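Local coordinates for protein tyrosine phosphatase PRL-1 (Leishmania major, PDB 3S4O) that removes phosphate from phosphotyrosine in proteins and may act as a virulence factor that supports survival of the parasite inside host macrophages, at residues W90-D95 with L129-Y134; V48-V54 with G68-W74; D78-P82 with N155-W161. All blocks are in the same frame, centred on the assembly; numbering follows the deposited sequence. Where two conformers were deposited one is given.

Contact 1 of 3, residues W90-D95 with L129-Y134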
# COMPACT_ATOMS: atom_id res chain seq x y z
N TRP A 90 1.50 0.75 9.81
CA TRP A 90 1.11 -0.02 8.62
C TRP A 90 0.62 -1.38 9.03
O TRP A 90 -0.46 -1.79 8.61
CB TRP A 90 2.32 -0.14 7.68
CG TRP A 90 2.18 -0.87 6.36
CD1 TRP A 90 3.02 -1.83 5.88
CD2 TRP A 90 1.22 -0.64 5.31
NE1 TRP A 90 2.63 -2.23 4.63
CE2 TRP A 90 1.52 -1.52 4.26
CE3 TRP A 90 0.14 0.22 5.16
CZ2 TRP A 90 0.78 -1.56 3.08
CZ3 TRP A 90 -0.61 0.16 3.99
CH2 TRP A 90 -0.28 -0.71 2.96
N LEU A 91 1.39 -2.07 9.86
CA LEU A 91 0.99 -3.38 10.34
C LEU A 91 -0.27 -3.30 11.19
O LEU A 91 -1.13 -4.19 11.14
CB LEU A 91 2.12 -4.06 11.14
CG LEU A 91 3.45 -4.38 10.44
CD1 LEU A 91 4.49 -4.83 11.51
CD2 LEU A 91 3.30 -5.43 9.38
N LYS A 92 -0.40 -2.23 11.97
CA LYS A 92 -1.59 -2.03 12.81
C LYS A 92 -2.85 -1.94 11.94
O LYS A 92 -3.86 -2.58 12.23
CB LYS A 92 -1.48 -0.78 13.69
CG LYS A 92 -2.74 -0.50 14.54
CD LYS A 92 -2.92 -1.52 15.66
CE LYS A 92 -4.09 -1.19 16.57
NZ LYS A 92 -3.94 -1.78 17.94
N LEU A 93 -2.75 -1.13 10.89
CA LEU A 93 -3.84 -0.96 9.92
C LEU A 93 -4.20 -2.28 9.23
O LEU A 93 -5.36 -2.62 9.08
CB LEU A 93 -3.44 0.08 8.86
CG LEU A 93 -4.35 0.25 7.63
CD1 LEU A 93 -5.71 0.82 8.00
CD2 LEU A 93 -3.68 1.13 6.60
N LEU A 94 -3.19 -3.03 8.82
CA LEU A 94 -3.41 -4.28 8.11
C LEU A 94 -3.95 -5.38 9.02
O LEU A 94 -4.81 -6.16 8.61
CB LEU A 94 -2.11 -4.73 7.40
CG LEU A 94 -1.63 -3.78 6.29
CD1 LEU A 94 -0.46 -4.36 5.49
CD2 LEU A 94 -2.75 -3.37 5.34
N ASP A 95 -3.46 -5.44 10.25
CA ASP A 95 -3.98 -6.34 11.27
C ASP A 95 -5.47 -6.06 11.50
O ASP A 95 -6.26 -6.98 11.65
CB ASP A 95 -3.25 -6.17 12.61
CG ASP A 95 -1.82 -6.75 12.61
OD1 ASP A 95 -1.43 -7.42 11.62
OD2 ASP A 95 -1.08 -6.51 13.60
N LEU A 129 6.52 -5.26 1.94
CA LEU A 129 6.51 -5.68 3.33
C LEU A 129 5.24 -6.42 3.70
O LEU A 129 5.29 -7.38 4.47
CB LEU A 129 6.65 -4.48 4.24
CG LEU A 129 6.51 -4.84 5.73
CD1 LEU A 129 7.84 -5.30 6.31
CD2 LEU A 129 5.93 -3.70 6.50
N ALA A 130 4.10 -5.93 3.20
CA ALA A 130 2.81 -6.59 3.44
C ALA A 130 2.82 -8.01 2.87
O ALA A 130 2.33 -8.94 3.50
CB ALA A 130 1.65 -5.79 2.83
N LEU A 131 3.41 -8.16 1.68
CA LEU A 131 3.53 -9.47 1.04
C LEU A 131 4.37 -10.43 1.89
O LEU A 131 4.07 -11.62 1.98
CB LEU A 131 4.16 -9.37 -0.36
CG LEU A 131 3.35 -8.74 -1.49
CD1 LEU A 131 4.22 -8.58 -2.73
CD2 LEU A 131 2.15 -9.58 -1.84
N VAL A 132 5.43 -9.91 2.49
CA VAL A 132 6.29 -10.71 3.34
C VAL A 132 5.57 -11.07 4.65
O VAL A 132 5.56 -12.24 5.05
CB VAL A 132 7.60 -10.01 3.68
CG1 VAL A 132 8.36 -10.78 4.76
CG2 VAL A 132 8.46 -9.87 2.42
N GLU A 133 4.96 -10.08 5.28
CA GLU A 133 4.36 -10.27 6.60
C GLU A 133 3.09 -11.13 6.56
O GLU A 133 2.91 -12.01 7.40
CB GLU A 133 4.05 -8.91 7.25
CG GLU A 133 3.52 -8.97 8.68
CD GLU A 133 4.30 -9.88 9.59
OE1 GLU A 133 5.55 -9.83 9.54
OE2 GLU A 133 3.64 -10.64 10.33
N TYR A 134 2.21 -10.87 5.59
CA TYR A 134 0.88 -11.52 5.52
C TYR A 134 0.79 -12.58 4.44
O TYR A 134 0.13 -13.59 4.62
CB TYR A 134 -0.23 -10.47 5.35
CG TYR A 134 -0.24 -9.44 6.46
CD1 TYR A 134 -0.76 -9.75 7.72
CD2 TYR A 134 0.30 -8.18 6.26
CE1 TYR A 134 -0.76 -8.81 8.74
CE2 TYR A 134 0.31 -7.25 7.28
CZ TYR A 134 -0.21 -7.57 8.52
OH TYR A 134 -0.19 -6.62 9.52

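Contact 2 of 3, residues V48-V54 with G68-W74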
# COMPACT_ATOMS: atom_id res chain seq x y z
N VAL A 48 -11.54 1.68 -3.12
CA VAL A 48 -10.50 1.98 -2.15
C VAL A 48 -11.07 2.35 -0.79
O VAL A 48 -11.90 3.23 -0.66
CB VAL A 48 -9.54 3.09 -2.63
CG1 VAL A 48 -8.58 3.47 -1.50
CG2 VAL A 48 -8.76 2.60 -3.87
N ARG A 49 -10.57 1.66 0.23
CA ARG A 49 -11.00 1.84 1.61
C ARG A 49 -10.04 2.79 2.35
O ARG A 49 -10.45 3.65 3.12
CB ARG A 49 -11.05 0.45 2.29
CG ARG A 49 -11.49 0.44 3.76
CD ARG A 49 -12.97 0.78 3.95
NE ARG A 49 -13.21 2.22 3.98
CZ ARG A 49 -13.01 3.02 5.04
NH1 ARG A 49 -12.59 2.53 6.20
NH2 ARG A 49 -13.26 4.32 4.93
N HIS A 50 -8.75 2.58 2.10
CA HIS A 50 -7.67 3.29 2.79
C HIS A 50 -6.70 3.88 1.76
O HIS A 50 -6.33 3.21 0.81
CB HIS A 50 -6.90 2.33 3.70
CG HIS A 50 -7.69 1.85 4.88
ND1 HIS A 50 -7.99 2.65 5.95
CD2 HIS A 50 -8.24 0.64 5.14
CE1 HIS A 50 -8.71 1.97 6.83
NE2 HIS A 50 -8.87 0.74 6.36
N LEU A 51 -6.32 5.13 1.97
CA LEU A 51 -5.30 5.78 1.15
C LEU A 51 -4.16 6.20 2.05
O LEU A 51 -4.35 6.95 3.00
CB LEU A 51 -5.85 6.99 0.41
CG LEU A 51 -4.91 7.65 -0.62
CD1 LEU A 51 -4.46 6.71 -1.73
CD2 LEU A 51 -5.58 8.88 -1.23
N VAL A 52 -2.97 5.68 1.74
CA VAL A 52 -1.76 5.96 2.51
C VAL A 52 -0.83 6.82 1.69
O VAL A 52 -0.41 6.45 0.58
CB VAL A 52 -1.04 4.65 2.93
CG1 VAL A 52 0.22 4.95 3.77
CG2 VAL A 52 -1.99 3.76 3.72
N ARG A 53 -0.53 8.01 2.19
CA ARG A 53 0.48 8.82 1.52
C ARG A 53 1.75 8.84 2.34
O ARG A 53 1.74 9.17 3.53
CB ARG A 53 -0.01 10.23 1.19
CG ARG A 53 -0.51 11.04 2.33
CD ARG A 53 -1.31 12.23 1.79
NE ARG A 53 -1.57 13.21 2.84
CZ ARG A 53 -1.91 14.48 2.64
NH1 ARG A 53 -2.05 14.96 1.41
NH2 ARG A 53 -2.12 15.26 3.69
N VAL A 54 2.84 8.45 1.69
CA VAL A 54 4.12 8.32 2.35
C VAL A 54 5.08 9.45 1.95
O VAL A 54 6.25 9.40 2.30
CB VAL A 54 4.75 6.93 2.09
CG1 VAL A 54 3.92 5.84 2.78
CG2 VAL A 54 4.87 6.62 0.62
N GLY A 68 -15.57 9.16 2.03
CA GLY A 68 -15.65 7.80 2.53
C GLY A 68 -14.36 7.02 2.49
O GLY A 68 -14.37 5.82 2.76
N ILE A 69 -13.26 7.70 2.16
CA ILE A 69 -11.94 7.06 2.12
C ILE A 69 -11.10 7.53 3.31
O ILE A 69 -10.94 8.72 3.54
CB ILE A 69 -11.20 7.35 0.81
CG1 ILE A 69 -11.93 6.69 -0.37
CG2 ILE A 69 -9.79 6.81 0.87
CD1 ILE A 69 -11.71 7.40 -1.69
N ASP A 70 -10.58 6.57 4.07
CA ASP A 70 -9.71 6.89 5.20
C ASP A 70 -8.34 7.25 4.63
O ASP A 70 -7.77 6.49 3.85
CB ASP A 70 -9.59 5.69 6.15
CG ASP A 70 -10.93 5.34 6.85
OD1 ASP A 70 -10.95 4.45 7.75
OD2 ASP A 70 -11.98 5.95 6.51
N VAL A 71 -7.83 8.43 5.00
CA VAL A 71 -6.51 8.87 4.55
C VAL A 71 -5.51 8.86 5.70
O VAL A 71 -5.80 9.30 6.81
CB VAL A 71 -6.53 10.26 3.89
CG1 VAL A 71 -5.15 10.59 3.34
CG2 VAL A 71 -7.53 10.30 2.76
N HIS A 72 -4.32 8.34 5.40
CA HIS A 72 -3.27 8.16 6.38
C HIS A 72 -2.01 8.85 5.87
O HIS A 72 -1.49 8.50 4.82
CB HIS A 72 -3.00 6.66 6.60
CG HIS A 72 -4.22 5.85 6.95
ND1 HIS A 72 -4.59 5.57 8.24
CD2 HIS A 72 -5.13 5.22 6.16
CE1 HIS A 72 -5.69 4.84 8.24
NE2 HIS A 72 -6.04 4.61 6.99
N SER A 73 -1.52 9.83 6.62
CA SER A 73 -0.36 10.63 6.20
C SER A 73 0.86 10.24 7.01
O SER A 73 1.07 10.77 8.10
CB SER A 73 -0.65 12.14 6.35
OG SER A 73 -1.80 12.53 5.59
N TRP A 74 1.64 9.31 6.48
CA TRP A 74 2.81 8.76 7.17
C TRP A 74 4.09 9.00 6.38
O TRP A 74 4.64 8.08 5.81
CB TRP A 74 2.64 7.26 7.39
CG TRP A 74 1.39 6.86 8.10
CD1 TRP A 74 0.67 7.60 8.97
CD2 TRP A 74 0.73 5.60 7.99
NE1 TRP A 74 -0.41 6.89 9.40
CE2 TRP A 74 -0.39 5.65 8.82
CE3 TRP A 74 0.98 4.44 7.26
CZ2 TRP A 74 -1.27 4.58 8.96
CZ3 TRP A 74 0.12 3.38 7.38
CH2 TRP A 74 -1.01 3.46 8.22

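Contact 3 of 3, residues D78-P82 with N155-W161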
# COMPACT_ATOMS: atom_id res chain seq x y z
N ASP A 78 12.76 10.07 1.15
CA ASP A 78 13.01 9.44 -0.14
C ASP A 78 14.26 8.59 -0.08
O ASP A 78 15.26 8.95 0.55
CB ASP A 78 13.13 10.43 -1.29
CG ASP A 78 12.92 9.77 -2.66
OD1 ASP A 78 12.32 8.67 -2.75
OD2 ASP A 78 13.34 10.37 -3.67
N GLY A 79 14.18 7.43 -0.72
CA GLY A 79 15.26 6.48 -0.78
C GLY A 79 15.42 5.66 0.48
O GLY A 79 16.27 4.79 0.55
N ALA A 80 14.60 5.95 1.49
CA ALA A 80 14.76 5.34 2.81
C ALA A 80 13.84 4.16 2.95
O ALA A 80 12.85 4.07 2.24
CB ALA A 80 14.47 6.35 3.92
N PRO A 81 14.15 3.25 3.87
CA PRO A 81 13.15 2.27 4.29
C PRO A 81 12.13 2.93 5.21
O PRO A 81 12.40 4.03 5.71
CB PRO A 81 13.96 1.24 5.08
CG PRO A 81 15.39 1.61 4.95
CD PRO A 81 15.44 3.04 4.54
N PRO A 82 10.97 2.31 5.44
CA PRO A 82 10.04 2.84 6.43
C PRO A 82 10.72 2.98 7.78
O PRO A 82 11.47 2.09 8.20
CB PRO A 82 8.96 1.75 6.53
CG PRO A 82 9.17 0.88 5.39
CD PRO A 82 10.62 0.93 5.07
N ASN A 155 15.08 0.66 -4.16
CA ASN A 155 16.54 0.84 -4.21
C ASN A 155 17.26 -0.16 -3.32
O ASN A 155 16.64 -0.98 -2.65
CB ASN A 155 16.97 2.29 -3.91
CG ASN A 155 16.77 2.70 -2.44
OD1 ASN A 155 16.69 1.87 -1.55
ND2 ASN A 155 16.71 4.00 -2.21
N GLN A 156 18.57 -0.05 -3.30
CA GLN A 156 19.42 -1.03 -2.66
C GLN A 156 19.21 -1.07 -1.14
O GLN A 156 19.12 -2.15 -0.55
CB GLN A 156 20.88 -0.72 -3.00
CG GLN A 156 21.16 -0.50 -4.50
CD GLN A 156 21.53 0.96 -4.87
OE1 GLN A 156 22.70 1.32 -4.92
NE2 GLN A 156 20.51 1.79 -5.14
N THR A 157 19.15 0.11 -0.52
CA THR A 157 18.90 0.24 0.92
C THR A 157 17.53 -0.35 1.31
O THR A 157 17.42 -1.04 2.31
CB THR A 157 18.93 1.72 1.37
OG1 THR A 157 20.21 2.31 1.07
CG2 THR A 157 18.70 1.84 2.86
N GLN A 158 16.51 -0.06 0.51
CA GLN A 158 15.18 -0.62 0.73
C GLN A 158 15.20 -2.15 0.58
O GLN A 158 14.54 -2.88 1.32
CB GLN A 158 14.16 0.03 -0.21
CG GLN A 158 13.84 1.48 0.16
CD GLN A 158 13.31 2.33 -0.98
OE1 GLN A 158 13.36 1.95 -2.15
NE2 GLN A 158 12.80 3.51 -0.63
N MSE A 159 16.02 -2.61 -0.37
CA MSE A 159 16.17 -4.04 -0.63
C MSE A 159 16.78 -4.73 0.60
O MSE A 159 16.28 -5.75 1.06
CB MSE A 159 17.05 -4.24 -1.87
CG MSE A 159 17.05 -5.62 -2.47
SE MSE A 159 17.59 -5.59 -4.38
CE MSE A 159 17.91 -3.67 -4.62
N HIS A 160 17.85 -4.16 1.11
CA HIS A 160 18.54 -4.70 2.28
C HIS A 160 17.61 -4.78 3.49
O HIS A 160 17.56 -5.80 4.18
CB HIS A 160 19.80 -3.88 2.62
CG HIS A 160 21.01 -4.24 1.80
ND1 HIS A 160 21.79 -3.30 1.16
CD2 HIS A 160 21.57 -5.44 1.53
CE1 HIS A 160 22.77 -3.91 0.52
NE2 HIS A 160 22.67 -5.21 0.74
N TRP A 161 16.85 -3.71 3.72
CA TRP A 161 15.95 -3.63 4.86
C TRP A 161 14.85 -4.69 4.84
O TRP A 161 14.55 -5.30 5.85
CB TRP A 161 15.33 -2.23 4.94
CG TRP A 161 14.27 -2.11 5.98
CD1 TRP A 161 14.45 -1.85 7.31
CD2 TRP A 161 12.87 -2.25 5.77
NE1 TRP A 161 13.23 -1.81 7.94
CE2 TRP A 161 12.25 -2.06 7.02
CE3 TRP A 161 12.07 -2.51 4.65
CZ2 TRP A 161 10.86 -2.12 7.18
CZ3 TRP A 161 10.69 -2.57 4.81
CH2 TRP A 161 10.10 -2.39 6.06
O HOH W 1 12.26 6.04 -2.45

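Contact 1 of 3, residues W90-D95 with L129-Y134
Tyr134 reaches across from the end of helix 122-133 and brings the CE2 side of its ring obliquely to Leu94, whose CD1 lies 3.5 Å from Tyr134 CE2. Leu94 CB packs on the same corner of the ring. The two helices stand well apart, their short axes approaching no closer than 11.4 Å and crossing at -59°, and side chains, chiefly of Trp90, Leu94 and Tyr134, bridge the interval. On the buried side, which faces the sheet, Leu94 CD1 touches Ala130 CB at 3.7 Å and lies over one face of the Trp90 indole. That indole turns its edge to helix 122-133, chi1 of -179° carrying CG to the side opposite the backbone N, and Leu129 CD2 meets Trp90 CD1 at 3.5 Å, near the ring plane. Trp90 NE1 is hydrogen-bonded to Leu126 O, while Phe25 and Ile112 of the sheet add to this apolar layer.

The other side is looser and more polar. Leu91 CD2 rests on Glu133 CG at 3.6 Å, the two side chains crossing at about a right angle, and Glu133 CG covers the centre of one face of the Tyr134 ring. Beyond them the Glu133 carboxylate turns to Tyr165 and Arg167.

At this border Tyr134 OH donates to Asp95 OD1 over 2.6 Å. The oxygen is met from above the carboxylate plane, which stands 84° to the ring. Asp95 OD1 also forms a salt bridge with Arg167, as does Glu133 OE2; the arginine would be expected to offset two nearby negative charges and to keep Asp95 ionised as the phenol's acceptor.

Contact 2 of 3, residues V48-V54 with G68-W74
Arg49 turns its guanidinium edge to the residues leading into the neighbouring strand, where NH2 donates to Gly68 O at 2.9 Å, almost in the guanidinium plane. NH2 also salt-bridges Asp70 OD2 at 2.6 Å. The flat groups stand 86° apart, and the nitrogen meets Asp70 OD2 from above the carboxylate plane; bends at chi2 and chi3 fold the arginine back here. His50 runs beside Asp70 in the same direction, but its ring meets His72 rim to rim. His50 ND1 and His72 NE2 are hydrogen-bonded at 3.0 Å with planes 45° apart, and His50 NE2 is hydrogen-bonded to Glu97.

The strands are parallel neighbours in the beta-alpha-beta unit 48-53, 62-65, 70-73, with 70-73 at the edge of the sheet. Leu51 N donates to Asp70 O at 2.7 Å, and Leu51 O accepts from His72 N.

On the face carrying Leu51 and Val71, Arg53 leaves with CG between its backbone N and carbonyl carbon (chi1 56°), then extends past Ser73. Its NE donates to Ser73 OG at 2.8 Å, nearly in plane, while NH1 is hydrogen-bonded to Tyr59 O. On the histidine face, Val52 CG1 meets the Trp74 ring obliquely, 3.6 Å from CE3.

Contact 3 of 3, residues D78-P82 with N155-W161
Asp78 and Gly79 reach Gln158 through one water, which donates to Asp78 OD1 and accepts from Gly79 N and Gln158 NE2. Asp78 is the inferred proton donor and touches the bound thiosulfate. Asn155 ND2 donates to Gly79 O at 2.9 Å in a nearly straight bond within the asparagine's amide plane.

Ala80 O accepts from Gln158 NE2 at 2.9 Å, again in the plane of the donor amide but from above the carbonyl plane. In a capping box, Asn155 OD1 accepts from Gln158 N at 2.8 Å, and Gln158 OE1 accepts from Asn155 N. These bonds fix the rotation of both amides and leave each NH2 group turned to the loop.

Pro81 and Pro82 then cover one face of Trp161 by CH-pi contacts. Pro81 CB sits 3.7 Å from the centroid of the Trp161 five-membered ring, and Pro82 CD lies 3.5 Å from that of the six-membered ring. Thr157 CG2 borders Pro81.

Two hydrogen bonds from side-chain amides, a shared water and these CH-pi contacts thus tie the general-acid loop, counterpart of the WPD loop, to the N-cap and first turns of helix 156-164, consistent with holding Asp78 near the thiosulfate-occupied pocket.

In the fold
Along the chain, contact 2 closes first and is followed by the 78-82 loop, which leads into helix 84-103; contact 3 spans contact 1 before closing on helix 156-164. Contacts 1 and 2 have centres about 15 Å apart and meet where helix 84-103 lies on the sheet: Trp90 packs on Val52 and Trp74, and Leu93 on His50. Contact 3 lies about 17 Å from contact 1, joined by Leu129 against Trp161, and about 22 Å from contact 2. Helix 122-133, beginning at Arg122 at the end of the inferred substrate-binding loop, packs against helix 84-103 in contact 1 and, through Leu129, against helix 156-164; together the contacts link the sheet edge to the active-site rim.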